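Local coordinates for protein glycoside hydrolase, GH17 family (PDB 6FCG) that probably hydrolyses internal beta-1,3 linkages of laminarin, the storage glucan of marine microalgae, acting as an endo-laminarinase of a marine bacterium, at residues Ser310-Asn313 against Gly314-Ala318; Gly365-Asn368 against His369-Leu372; His137-Ser140 against Glu141-Ser145; Ile123-Lys126 against Asn127-Thr130; Ala94-Ser97 against Asn98-Ala102. One frame throughout, in Å; residues are numbered along the deposited sequence.

Overall arrangement
The five contacts are short-range turns and helix starts in a TIM-barrel enzyme. Along the chain the order is contact 5, 4, 3, 1, 2. Contact 5 lies in the first turns of helix 95-109, between strands 83-87 and 116-121. Contacts 4 and 3 follow strand 116-121, with centres 7 Å apart, and are joined by probable hydrogen bonds where strand 125-126 and the residue before it meet the start of helix 143-156 and its preceding loop. Contacts 1 and 2, centres 10 Å apart, touch where the loop after strand 301-305 meets the loop after helix 326-342. About 30 Å separates the centres of contacts 1 and 4, so the two loop pairs lie at separate places on the barrel.

Contact 1. Residues Ser310-Asn313 against Gly314-Ala318; sequences SFSN and GYYGA
The ring of Tyr316 meets Ser312 obliquely, CD2 lying 3.8 Å from Ser312 OG, while one face of the same ring is covered by CB of Tyr315 over its centre. Further out, Tyr316 pairs edge-to-face with His246, and the neighbouring Tyr315 stacks on the ring of His249, so both tyrosines are laid against helix 244-250. The two tyrosines are the central residues of a type I beta turn from Gly314 to Gly317, and Ser312 organises it from outside. With OG turned opposite the backbone N (chi1 177°), the hydroxyl reaches forward to the amides of the turn. Gly314 N donates to it at 3.1 Å from OG, which makes an ST turn, and Tyr316 N adds a longer, weak bond to that oxygen at 3.4 Å. The backbone of Ser312 completes the closure: its O faces Gly317 CA in a CA-H...O contact of 3.5 Å, an approach helped by the missing side chain of Gly317. A water donates both to Ser312 O at 3.0 Å and to Gly314 O at 2.7 Å, bridging the two carbonyls. Asn313 leads away, its ND2 bonded to Asn362 OD1. Such a loop after strand 301-305 belongs to the class of connections that, in TIM barrels, follow the sheet and shape the rim of the catalytic face. Chemically, one buried hydroxyl accepts one good and one weak amide bond, so Ser312 probably helps fix the course of the turn.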
loop_
_atom_site.group_PDB
_atom_site.type_symbol
_atom_site.label_atom_id
_atom_site.label_comp_id
_atom_site.label_asym_id
_atom_site.label_seq_id
_atom_site.Cartn_x
_atom_site.Cartn_y
_atom_site.Cartn_z
ATOM N N SER A 310 -18.108 -5.132 20.200
ATOM C CA SER A 310 -16.928 -5.450 21.000
ATOM C C SER A 310 -15.783 -6.023 20.175
ATOM O O SER A 310 -14.688 -6.218 20.710
ATOM C CB SER A 310 -17.275 -6.440 22.102
ATOM O OG SER A 310 -17.680 -7.694 21.575
ATOM N N PHE A 311 -16.008 -6.288 18.891
ATOM C CA PHE A 311 -14.945 -6.790 18.040
ATOM C C PHE A 311 -15.214 -6.481 16.575
ATOM O O PHE A 311 -16.358 -6.489 16.158
ATOM C CB PHE A 311 -14.776 -8.312 18.233
ATOM C CG PHE A 311 -13.586 -8.869 17.543
ATOM C CD1 PHE A 311 -12.346 -8.848 18.154
ATOM C CD2 PHE A 311 -13.682 -9.367 16.255
ATOM C CE1 PHE A 311 -11.212 -9.335 17.500
ATOM C CE2 PHE A 311 -12.551 -9.864 15.591
ATOM C CZ PHE A 311 -11.314 -9.846 16.220
ATOM N N SER A 312 -14.149 -6.219 15.801
ATOM C CA SER A 312 -14.249 -6.067 14.343
ATOM C C SER A 312 -12.940 -6.416 13.668
ATOM O O SER A 312 -11.892 -5.905 14.049
ATOM C CB SER A 312 -14.587 -4.623 13.939
ATOM O OG SER A 312 -14.612 -4.478 12.507
ATOM N N ASN A 313 -13.022 -7.233 12.627
ATOM C CA ASN A 313 -11.861 -7.509 11.780
ATOM C C ASN A 313 -11.907 -6.738 10.430
ATOM O O ASN A 313 -11.160 -7.058 9.529
ATOM C CB ASN A 313 -11.696 -9.022 11.557
ATOM C CG ASN A 313 -12.808 -9.627 10.703
ATOM O OD1 ASN A 313 -13.703 -8.945 10.197
ATOM N ND2 ASN A 313 -12.724 -10.903 10.511
ATOM N N GLY A 314 -12.798 -5.754 10.306
ATOM C CA GLY A 314 -12.853 -4.861 9.145
ATOM C C GLY A 314 -12.551 -3.438 9.582
ATOM O O GLY A 314 -11.542 -3.176 10.278
ATOM N N TYR A 315 -13.462 -2.547 9.235
ATOM C CA TYR A 315 -13.250 -1.117 9.386
ATOM C C TYR A 315 -13.209 -0.553 10.797
ATOM O O TYR A 315 -12.628 0.516 10.989
ATOM C CB TYR A 315 -14.353 -0.333 8.700
ATOM C CG TYR A 315 -14.494 -0.532 7.225
ATOM C CD1 TYR A 315 -13.380 -0.625 6.382
ATOM C CD2 TYR A 315 -15.781 -0.586 6.636
ATOM C CE1 TYR A 315 -13.551 -0.794 4.999
ATOM C CE2 TYR A 315 -15.961 -0.752 5.258
ATOM C CZ TYR A 315 -14.850 -0.850 4.450
ATOM O OH TYR A 315 -15.028 -1.011 3.123
ATOM N N TYR A 316 -13.814 -1.229 11.759
ATOM C CA TYR A 316 -14.034 -0.638 13.075
ATOM C C TYR A 316 -13.090 -1.126 14.201
ATOM O O TYR A 316 -13.170 -0.610 15.324
ATOM C CB TYR A 316 -15.479 -0.883 13.486
ATOM C CG TYR A 316 -16.455 -0.614 12.370
ATOM C CD1 TYR A 316 -16.715 0.698 11.949
ATOM C CD2 TYR A 316 -17.100 -1.663 11.715
ATOM C CE1 TYR A 316 -17.603 0.952 10.923
ATOM C CE2 TYR A 316 -17.995 -1.422 10.702
ATOM C CZ TYR A 316 -18.237 -0.118 10.297
ATOM O OH TYR A 316 -19.136 0.098 9.271
ATOM N N GLY A 317 -12.198 -2.090 13.906
ATOM C CA GLY A 317 -11.252 -2.619 14.902
ATOM C C GLY A 317 -9.793 -2.222 14.677
ATOM O O GLY A 317 -9.486 -1.104 14.243
ATOM N N ALA A 318 -8.888 -3.138 14.990
ATOM C CA ALA A 318 -7.433 -2.910 14.831
ATOM C C ALA A 318 -6.997 -2.522 13.409
ATOM O O ALA A 318 -6.054 -1.788 13.245
ATOM C CB ALA A 318 -6.651 -4.147 15.303
HETATM O O HOH W 1 -10.157 -4.267 12.266
#

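Contact 2. Residues Gly365-Asn368 against His369-Leu372; sequences GSEN and HFGL
Ser366 and His369 are tied by the backbone in 3-10 winding that includes 366-368, set in the long loop between helices 326-342 and 384-388 of the barrel. Asn368 N first reaches back to Gly365 O at 3.1 Å, and His369 N then donates to Ser366 O at 2.9 Å, the donor standing well above the carbonyl plane. Beyond this pair a water links the chain further, giving a proton to Glu367 O and accepting one from Phe370 N.

The imidazole of His369 folds back over the turn, CG beside its own backbone N (chi1 -65°). Gly365 O then comes to the ring edge, 3.2 Å from CD2, and Asn368 O lies over one face; Asn368 CB makes an off-centre CH-pi contact with the ring. NE2 is bonded to Ser363 O, and Phe311 meets the imidazole edge-to-face. Replacing His369 by an alanine would probably leave Ser363 O without this partner and open a gap beside the Phe311 ring. Glu367 turns its carboxylate to a salt bridge with Lys358, OE1 passing 4.0 Å from CE2 of Phe370 with the carboxylate and ring planes 52° apart. On that ring Glu367 O lies near the plane at the edge, 3.8 Å from CD2, whereas Ser366 O approaches the ring obliquely, 3.2 Å from CD2 of Phe370.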
loop_
_atom_site.group_PDB
_atom_site.type_symbol
_atom_site.label_atom_id
_atom_site.label_comp_id
_atom_site.label_asym_id
_atom_site.label_seq_id
_atom_site.Cartn_x
_atom_site.Cartn_y
_atom_site.Cartn_z
ATOM N N GLY A 365 -16.578 -10.444 11.904
ATOM C CA GLY A 365 -17.354 -9.284 11.499
ATOM C C GLY A 365 -18.117 -8.649 12.639
ATOM O O GLY A 365 -18.668 -9.357 13.476
ATOM N N SER A 366 -18.121 -7.319 12.684
ATOM C CA SER A 366 -18.683 -6.586 13.801
ATOM C C SER A 366 -20.165 -6.866 14.017
ATOM O O SER A 366 -20.631 -6.852 15.153
ATOM C CB SER A 366 -18.460 -5.091 13.621
ATOM O OG SER A 366 -19.004 -4.687 12.388
ATOM N N GLU A 367 -20.887 -7.179 12.961
ATOM C CA GLU A 367 -22.299 -7.572 13.086
ATOM C C GLU A 367 -22.576 -8.715 14.079
ATOM O O GLU A 367 -23.629 -8.748 14.694
ATOM C CB GLU A 367 -22.874 -7.923 11.696
ATOM C CG GLU A 367 -23.080 -6.699 10.802
ATOM C CD GLU A 367 -24.199 -5.766 11.276
ATOM O OE1 GLU A 367 -23.884 -4.600 11.344
ATOM O OE2 GLU A 367 -25.343 -6.127 11.642
ATOM N N ASN A 368 -21.609 -9.615 14.251
ATOM C CA ASN A 368 -21.716 -10.729 15.182
ATOM C C ASN A 368 -21.325 -10.382 16.614
ATOM O O ASN A 368 -21.260 -11.264 17.444
ATOM C CB ASN A 368 -20.834 -11.916 14.713
ATOM C CG ASN A 368 -21.138 -12.365 13.281
ATOM O OD1 ASN A 368 -22.309 -12.454 12.867
ATOM N ND2 ASN A 368 -20.089 -12.637 12.506
ATOM N N HIS A 369 -21.043 -9.131 16.924
ATOM C CA HIS A 369 -20.438 -8.817 18.219
ATOM C C HIS A 369 -21.086 -7.650 18.927
ATOM O O HIS A 369 -20.467 -6.987 19.779
ATOM C CB HIS A 369 -18.919 -8.614 18.064
ATOM C CG HIS A 369 -18.200 -9.857 17.641
ATOM N ND1 HIS A 369 -17.907 -10.886 18.512
ATOM C CD2 HIS A 369 -17.733 -10.246 16.432
ATOM C CE1 HIS A 369 -17.281 -11.851 17.861
ATOM N NE2 HIS A 369 -17.161 -11.486 16.598
ATOM N N PHE A 370 -22.357 -7.429 18.641
ATOM C CA PHE A 370 -23.063 -6.318 19.277
ATOM C C PHE A 370 -23.685 -6.632 20.662
ATOM O O PHE A 370 -24.207 -5.737 21.308
ATOM C CB PHE A 370 -24.119 -5.769 18.333
ATOM C CG PHE A 370 -23.577 -4.816 17.330
ATOM C CD1 PHE A 370 -23.453 -3.465 17.648
ATOM C CD2 PHE A 370 -23.222 -5.251 16.068
ATOM C CE1 PHE A 370 -22.969 -2.576 16.729
ATOM C CE2 PHE A 370 -22.734 -4.356 15.133
ATOM C CZ PHE A 370 -22.613 -3.024 15.462
ATOM N N GLY A 371 -23.603 -7.884 21.106
ATOM C CA GLY A 371 -24.180 -8.290 22.361
ATOM C C GLY A 371 -23.571 -7.642 23.578
ATOM O O GLY A 371 -22.441 -7.158 23.536
ATOM N N LEU A 372 -24.360 -7.604 24.658
ATOM C CA LEU A 372 -23.834 -7.397 26.006
ATOM C C LEU A 372 -23.290 -8.723 26.526
ATOM O O LEU A 372 -22.416 -8.755 27.403
ATOM C CB LEU A 372 -24.905 -6.861 26.925
ATOM C CG LEU A 372 -25.619 -5.605 26.473
ATOM C CD1 LEU A 372 -26.761 -5.312 27.423
ATOM C CD2 LEU A 372 -24.689 -4.413 26.383
HETATM O O HOH W 2 -24.221 -9.322 17.420
#

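Contact 3. Residues His137-Ser140 against Glu141-Ser145; sequences HEES and ENNAS
Glu139 and Asn143 cross at a slant, the carboxylate of one and the amide of the other turned almost perpendicular, 83° between their planes. Asn143 ND2 lies 3.5 Å from Glu139 OE1, yet each group has its main partner outside this pair: OE2 of Glu139 forms a salt bridge with Lys187, OE1 is bonded to Trp188 NE1, and the amide of Asn143 gives its N-H to Asp124 O. Ser140 lies beside the Asn143 amide. Its hydroxyl, opposite the backbone N (chi1 172°), points at the turn and accepts from Asn142 N at 3.0 Å, an ST turn that caps the approach to helix 143-156. Asn142 CB is 3.6 Å from Ser140 OG. On its backbone side Ser140 O takes the N-H of Asn143 at 3.2 Å, closing a type I beta turn in a nearly straight bond, though the donor stands well above the carbonyl plane. Asn143 OD1 comes to within 3.8 Å of Ser140 CB, so its flat amide sits against the serine as well as the glutamate. A leucine in place of Asn143 would probably leave Asp124 O without its side-chain donor and put an apolar branch beside the Glu139 carboxylate. A water accepts from Ala144 N at 3.2 Å, giving a helix N-H a partner. The helix start is thus held by the two acceptors of Ser140, OG and O, and the carboxylate by a lysine and an indole, which would probably favour a charged Glu139 and settle the first turn of the helix.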
loop_
_atom_site.group_PDB
_atom_site.type_symbol
_atom_site.label_atom_id
_atom_site.label_comp_id
_atom_site.label_asym_id
_atom_site.label_seq_id
_atom_site.Cartn_x
_atom_site.Cartn_y
_atom_site.Cartn_z
ATOM N N HIS A 137 -39.635 2.009 -5.869
ATOM C CA HIS A 137 -40.876 2.781 -5.928
ATOM C C HIS A 137 -42.120 1.916 -5.937
ATOM O O HIS A 137 -43.199 2.442 -6.056
ATOM C CB HIS A 137 -40.829 3.749 -7.124
ATOM C CG HIS A 137 -39.704 4.727 -7.013
ATOM N ND1 HIS A 137 -39.794 5.918 -6.310
ATOM C CD2 HIS A 137 -38.424 4.636 -7.451
ATOM C CE1 HIS A 137 -38.619 6.531 -6.356
ATOM N NE2 HIS A 137 -37.772 5.773 -7.030
ATOM N N GLU A 138 -41.965 0.601 -5.811
ATOM C CA GLU A 138 -43.096 -0.315 -5.612
ATOM C C GLU A 138 -42.777 -1.165 -4.385
ATOM O O GLU A 138 -41.641 -1.290 -3.932
ATOM C CB GLU A 138 -43.467 -1.204 -6.846
ATOM N N GLU A 139 -43.827 -1.750 -3.851
ATOM C CA GLU A 139 -43.791 -2.431 -2.595
ATOM C C GLU A 139 -43.790 -3.963 -2.887
ATOM O O GLU A 139 -44.157 -4.407 -3.969
ATOM C CB GLU A 139 -44.993 -1.891 -1.812
ATOM C CG GLU A 139 -46.119 -2.892 -1.688
ATOM C CD GLU A 139 -47.186 -2.523 -0.613
ATOM O OE1 GLU A 139 -46.883 -2.046 0.501
ATOM O OE2 GLU A 139 -48.393 -2.691 -0.904
ATOM N N SER A 140 -43.302 -4.765 -1.947
ATOM C CA SER A 140 -43.407 -6.213 -2.069
ATOM C C SER A 140 -44.859 -6.652 -1.894
ATOM O O SER A 140 -45.551 -6.183 -0.981
ATOM C CB SER A 140 -42.526 -6.908 -1.020
ATOM O OG SER A 140 -42.752 -8.311 -0.999
ATOM N N GLU A 141 -45.291 -7.601 -2.721
ATOM C CA GLU A 141 -46.586 -8.240 -2.565
ATOM C C GLU A 141 -46.715 -8.898 -1.153
ATOM O O GLU A 141 -47.826 -9.037 -0.638
ATOM C CB GLU A 141 -46.812 -9.342 -3.629
ATOM C CG GLU A 141 -48.274 -9.910 -3.768
ATOM C CD GLU A 141 -49.024 -9.448 -5.057
ATOM O OE1 GLU A 141 -48.382 -9.671 -6.103
ATOM O OE2 GLU A 141 -50.213 -8.921 -5.082
ATOM N N ASN A 142 -45.591 -9.288 -0.532
ATOM C CA ASN A 142 -45.617 -9.934 0.778
ATOM C C ASN A 142 -45.764 -9.034 2.022
ATOM O O ASN A 142 -45.879 -9.562 3.128
ATOM C CB ASN A 142 -44.375 -10.798 0.952
ATOM C CG ASN A 142 -44.280 -11.880 -0.095
ATOM O OD1 ASN A 142 -45.257 -12.547 -0.409
ATOM N ND2 ASN A 142 -43.097 -12.090 -0.596
ATOM N N ASN A 143 -45.775 -7.716 1.854
ATOM C CA ASN A 143 -45.942 -6.837 3.011
ATOM C C ASN A 143 -47.318 -7.055 3.684
ATOM O O ASN A 143 -47.402 -7.130 4.908
ATOM C CB ASN A 143 -45.724 -5.371 2.634
ATOM C CG ASN A 143 -44.295 -5.074 2.242
ATOM O OD1 ASN A 143 -43.374 -5.841 2.530
ATOM N ND2 ASN A 143 -44.093 -3.949 1.593
ATOM N N ALA A 144 -48.371 -7.233 2.882
ATOM C CA ALA A 144 -49.737 -7.376 3.409
ATOM C C ALA A 144 -49.844 -8.493 4.450
ATOM O O ALA A 144 -50.302 -8.253 5.566
ATOM C CB ALA A 144 -50.725 -7.585 2.278
ATOM N N SER A 145 -49.345 -9.680 4.122
ATOM C CA SER A 145 -49.460 -10.791 5.049
ATOM C C SER A 145 -48.544 -10.637 6.288
ATOM O O SER A 145 -48.890 -11.127 7.381
ATOM C CB SER A 145 -49.214 -12.109 4.351
ATOM O OG SER A 145 -47.900 -12.146 3.882
HETATM O O HOH W 3 -48.170 -5.964 -0.002
#

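Contact 4. Residues Ile123-Lys126 against Asn127-Thr130; sequences IDCK and NAWT
Asp124 and Trp129 are brought together by side-chain torsions of the same sense: each CG lies opposite its own carbonyl carbon, chi1 -77° in Asp124 and -38° in Trp129, so that carboxylate and indole meet across the turn between them. Trp129 NE1 donates to Asp124 OD1 at 2.9 Å. The two side chains cross at about a right angle, their planes 64° apart, and OD1 is reached from above the carboxylate plane. Asp124 OD2 sits in plane at the indole edge, 3.3 Å from CD1. OD1 also accepts from Trp122 NE1, so two indoles share one oxygen, while a water donates to OD2 at 2.8 Å. Beneath the indole, Ala128 CB packs against Asp124 CG at 3.8 Å and lies 4.2 Å from Cys125 SG. Around this pair the chain makes two overlapping type II beta turns. In the first, Cys125 to Ala128, Ala128 N bonds to Cys125 O at 3.3 Å; Asn127 takes its third position with a positive phi. In the second, Asn127 to Thr130, Asn127 O accepts from both Thr130 N and Thr130 OG1, the hydroxyl at 2.7 Å in the carbonyl plane on a lone pair. Together the two type II turns carry the chain from strand 125-126 into the loop before helix 143-156 of the barrel, where Trp129 stacks on His430 of the second subunit.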
loop_
_atom_site.group_PDB
_atom_site.type_symbol
_atom_site.label_atom_id
_atom_site.label_comp_id
_atom_site.label_asym_id
_atom_site.label_seq_id
_atom_site.Cartn_x
_atom_site.Cartn_y
_atom_site.Cartn_z
ATOM N N ILE A 123 -40.804 -4.677 6.230
ATOM C CA ILE A 123 -41.295 -4.117 4.986
ATOM C C ILE A 123 -40.216 -4.174 3.911
ATOM O O ILE A 123 -39.078 -3.730 4.123
ATOM C CB ILE A 123 -41.697 -2.658 5.227
ATOM C CG1 ILE A 123 -42.860 -2.595 6.216
ATOM C CG2 ILE A 123 -42.061 -1.960 3.934
ATOM C CD1 ILE A 123 -44.183 -3.188 5.741
ATOM N N ASP A 124 -40.600 -4.684 2.747
ATOM C CA ASP A 124 -39.729 -4.788 1.576
ATOM C C ASP A 124 -40.278 -4.009 0.394
ATOM O O ASP A 124 -41.486 -3.841 0.264
ATOM C CB ASP A 124 -39.650 -6.241 1.143
ATOM C CG ASP A 124 -38.738 -7.082 2.021
ATOM O OD1 ASP A 124 -37.745 -6.557 2.566
ATOM O OD2 ASP A 124 -38.991 -8.313 2.110
ATOM N N CYS A 125 -39.375 -3.581 -0.468
ATOM C CA CYS A 125 -39.686 -3.108 -1.798
ATOM C C CYS A 125 -39.861 -4.285 -2.730
ATOM O O CYS A 125 -39.527 -5.415 -2.387
ATOM C CB CYS A 125 -38.545 -2.235 -2.324
ATOM S SG CYS A 125 -37.034 -3.098 -2.901
ATOM N N LYS A 126 -40.389 -4.012 -3.918
ATOM C CA LYS A 126 -40.636 -5.055 -4.910
ATOM C C LYS A 126 -39.356 -5.812 -5.308
ATOM O O LYS A 126 -38.342 -5.199 -5.617
ATOM C CB LYS A 126 -41.275 -4.475 -6.157
ATOM C CG LYS A 126 -41.725 -5.535 -7.162
ATOM C CD LYS A 126 -42.336 -4.860 -8.373
ATOM C CE LYS A 126 -43.022 -5.865 -9.278
ATOM N NZ LYS A 126 -42.947 -5.356 -10.683
ATOM N N ASN A 127 -39.452 -7.148 -5.289
ATOM C CA ASN A 127 -38.356 -8.068 -5.632
ATOM C C ASN A 127 -37.182 -8.120 -4.680
ATOM O O ASN A 127 -36.225 -8.839 -4.917
ATOM C CB ASN A 127 -37.843 -7.879 -7.084
ATOM C CG ASN A 127 -38.891 -8.169 -8.155
ATOM O OD1 ASN A 127 -38.793 -7.655 -9.271
ATOM N ND2 ASN A 127 -39.837 -9.043 -7.865
ATOM N N ALA A 128 -37.273 -7.461 -3.547
ATOM C CA ALA A 128 -36.285 -7.668 -2.495
ATOM C C ALA A 128 -36.055 -9.159 -2.192
ATOM O O ALA A 128 -36.976 -9.955 -2.177
ATOM C CB ALA A 128 -36.727 -6.968 -1.231
ATOM N N TRP A 129 -34.792 -9.502 -1.989
ATOM C CA TRP A 129 -34.356 -10.860 -1.661
ATOM C C TRP A 129 -34.648 -11.892 -2.765
ATOM O O TRP A 129 -34.662 -13.075 -2.465
ATOM C CB TRP A 129 -34.926 -11.330 -0.313
ATOM C CG TRP A 129 -34.982 -10.246 0.717
ATOM C CD1 TRP A 129 -36.110 -9.696 1.266
ATOM C CD2 TRP A 129 -33.879 -9.514 1.249
ATOM N NE1 TRP A 129 -35.767 -8.688 2.127
ATOM C CE2 TRP A 129 -34.397 -8.563 2.143
ATOM C CE3 TRP A 129 -32.491 -9.576 1.062
ATOM C CZ2 TRP A 129 -33.574 -7.678 2.854
ATOM C CZ3 TRP A 129 -31.664 -8.687 1.781
ATOM C CH2 TRP A 129 -32.218 -7.754 2.657
ATOM N N THR A 130 -34.825 -11.454 -4.018
ATOM C CA THR A 130 -34.954 -12.356 -5.163
ATOM C C THR A 130 -33.837 -12.064 -6.136
ATOM O O THR A 130 -32.996 -11.235 -5.878
ATOM C CB THR A 130 -36.274 -12.151 -5.898
ATOM O OG1 THR A 130 -36.207 -10.914 -6.622
ATOM C CG2 THR A 130 -37.449 -12.107 -4.929
HETATM O O HOH W 4 -39.910 -9.349 -0.377
#

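Contact 5. Residues Ala94-Ser97 against Asn98-Ala102; sequences AHTS and NILKA
Ile99 lays its CD1 over one face of the His95 imidazole, 3.4 Å above the plane and displaced toward the rim, in a CH-pi contact one helical turn apart. CE1 is the nearest ring atom to that methyl, and His95 NE2 follows closely. The ring gets there because His95 holds CG opposite its backbone N (chi1 177°), turning the ring forward along the helix, toward Ile99. On another side of the helix, Asn98 ND2 lies 3.5 Å from Ala94 CB, and the extended chain of Lys101 runs past Ser97, CE 3.8 Å from OG.

Beneath these side chains the first turns of helix 95-109 are set by i-to-i+4 bonds. Asn98 N bonds to Ala94 O at 2.9 Å, nearly along the C=O axis, and Lys101 N to Ser97 O at 3.0 Å. Thr96 O receives Leu100 N at 3.1 Å and, in a weak i-to-i+3 bond, also Ile99 N, whose main bond goes to His95 O.

The next shell holds the imidazole and the Thr96 hydroxyl: His95 NE2 pairs with Gly56 N while its ring stacks on Tyr57, and Thr96 OG1 is bonded to Asn90 O. Outward again, Asn98, Ile99 and Ala102 touch Leu71 of helix 68-80, whereas Thr96, Ile99 and Leu100 press on Met117 of strand 116-121. The helix forms the connection of the beta-alpha-beta unit between strand 83-87 and strand 116-121, packed between helix 68-80 and the barrel sheet.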
loop_
_atom_site.group_PDB
_atom_site.type_symbol
_atom_site.label_atom_id
_atom_site.label_comp_id
_atom_site.label_asym_id
_atom_site.label_seq_id
_atom_site.Cartn_x
_atom_site.Cartn_y
_atom_site.Cartn_z
ATOM N N ALA A 94 -40.616 -17.844 12.641
ATOM C CA ALA A 94 -41.330 -18.217 13.882
ATOM C C ALA A 94 -40.823 -17.502 15.147
ATOM O O ALA A 94 -41.536 -17.439 16.146
ATOM C CB ALA A 94 -41.216 -19.721 14.086
ATOM N N HIS A 95 -39.573 -17.029 15.082
ATOM C CA HIS A 95 -38.858 -16.439 16.203
ATOM C C HIS A 95 -39.682 -15.491 17.109
ATOM O O HIS A 95 -39.717 -15.664 18.308
ATOM C CB HIS A 95 -37.617 -15.762 15.614
ATOM C CG HIS A 95 -36.774 -15.019 16.597
ATOM N ND1 HIS A 95 -36.700 -13.641 16.625
ATOM C CD2 HIS A 95 -35.913 -15.459 17.538
ATOM C CE1 HIS A 95 -35.862 -13.260 17.572
ATOM N NE2 HIS A 95 -35.383 -14.345 18.146
ATOM N N THR A 96 -40.355 -14.498 16.540
ATOM C CA THR A 96 -41.069 -13.507 17.332
ATOM C C THR A 96 -42.249 -14.130 18.046
ATOM O O THR A 96 -42.516 -13.840 19.197
ATOM C CB THR A 96 -41.542 -12.369 16.430
ATOM O OG1 THR A 96 -40.380 -11.670 15.957
ATOM C CG2 THR A 96 -42.510 -11.415 17.147
ATOM N N SER A 97 -42.993 -14.936 17.306
ATOM C CA SER A 97 -44.105 -15.706 17.821
ATOM C C SER A 97 -43.653 -16.602 18.974
ATOM O O SER A 97 -44.334 -16.725 19.992
ATOM C CB SER A 97 -44.712 -16.519 16.664
ATOM O OG SER A 97 -45.605 -17.498 17.113
ATOM N N ASN A 98 -42.510 -17.239 18.822
ATOM C CA ASN A 98 -41.994 -18.083 19.893
ATOM C C ASN A 98 -41.554 -17.292 21.129
ATOM O O ASN A 98 -41.659 -17.815 22.242
ATOM C CB ASN A 98 -40.878 -18.992 19.393
ATOM C CG ASN A 98 -41.389 -20.020 18.405
ATOM O OD1 ASN A 98 -42.524 -20.479 18.497
ATOM N ND2 ASN A 98 -40.553 -20.409 17.490
ATOM N N ILE A 99 -41.107 -16.048 20.953
ATOM C CA ILE A 99 -40.734 -15.227 22.094
ATOM C C ILE A 99 -41.989 -14.910 22.893
ATOM O O ILE A 99 -41.994 -14.984 24.118
ATOM C CB ILE A 99 -40.006 -13.955 21.673
ATOM C CG1 ILE A 99 -38.668 -14.349 21.008
ATOM C CG2 ILE A 99 -39.706 -13.064 22.876
ATOM C CD1 ILE A 99 -37.977 -13.232 20.262
ATOM N N LEU A 100 -43.062 -14.581 22.195
ATOM C CA LEU A 100 -44.339 -14.319 22.854
ATOM C C LEU A 100 -44.823 -15.552 23.607
ATOM O O LEU A 100 -45.252 -15.423 24.759
ATOM C CB LEU A 100 -45.368 -13.815 21.846
ATOM C CG LEU A 100 -45.082 -12.419 21.280
ATOM C CD1 LEU A 100 -45.880 -12.141 20.023
ATOM C CD2 LEU A 100 -45.349 -11.324 22.318
ATOM N N LYS A 101 -44.692 -16.743 23.010
ATOM C CA LYS A 101 -45.068 -17.986 23.698
ATOM C C LYS A 101 -44.266 -18.209 24.978
ATOM O O LYS A 101 -44.827 -18.593 26.023
ATOM C CB LYS A 101 -44.950 -19.216 22.779
ATOM C CG LYS A 101 -46.119 -19.306 21.817
ATOM C CD LYS A 101 -45.970 -20.351 20.717
ATOM C CE LYS A 101 -46.998 -20.021 19.634
ATOM N NZ LYS A 101 -47.005 -20.997 18.531
ATOM N N ALA A 102 -42.978 -17.936 24.866
ATOM C CA ALA A 102 -42.046 -18.073 25.951
ATOM C C ALA A 102 -42.369 -17.131 27.078
ATOM O O ALA A 102 -42.346 -17.544 28.236
ATOM C CB ALA A 102 -40.627 -17.815 25.466
#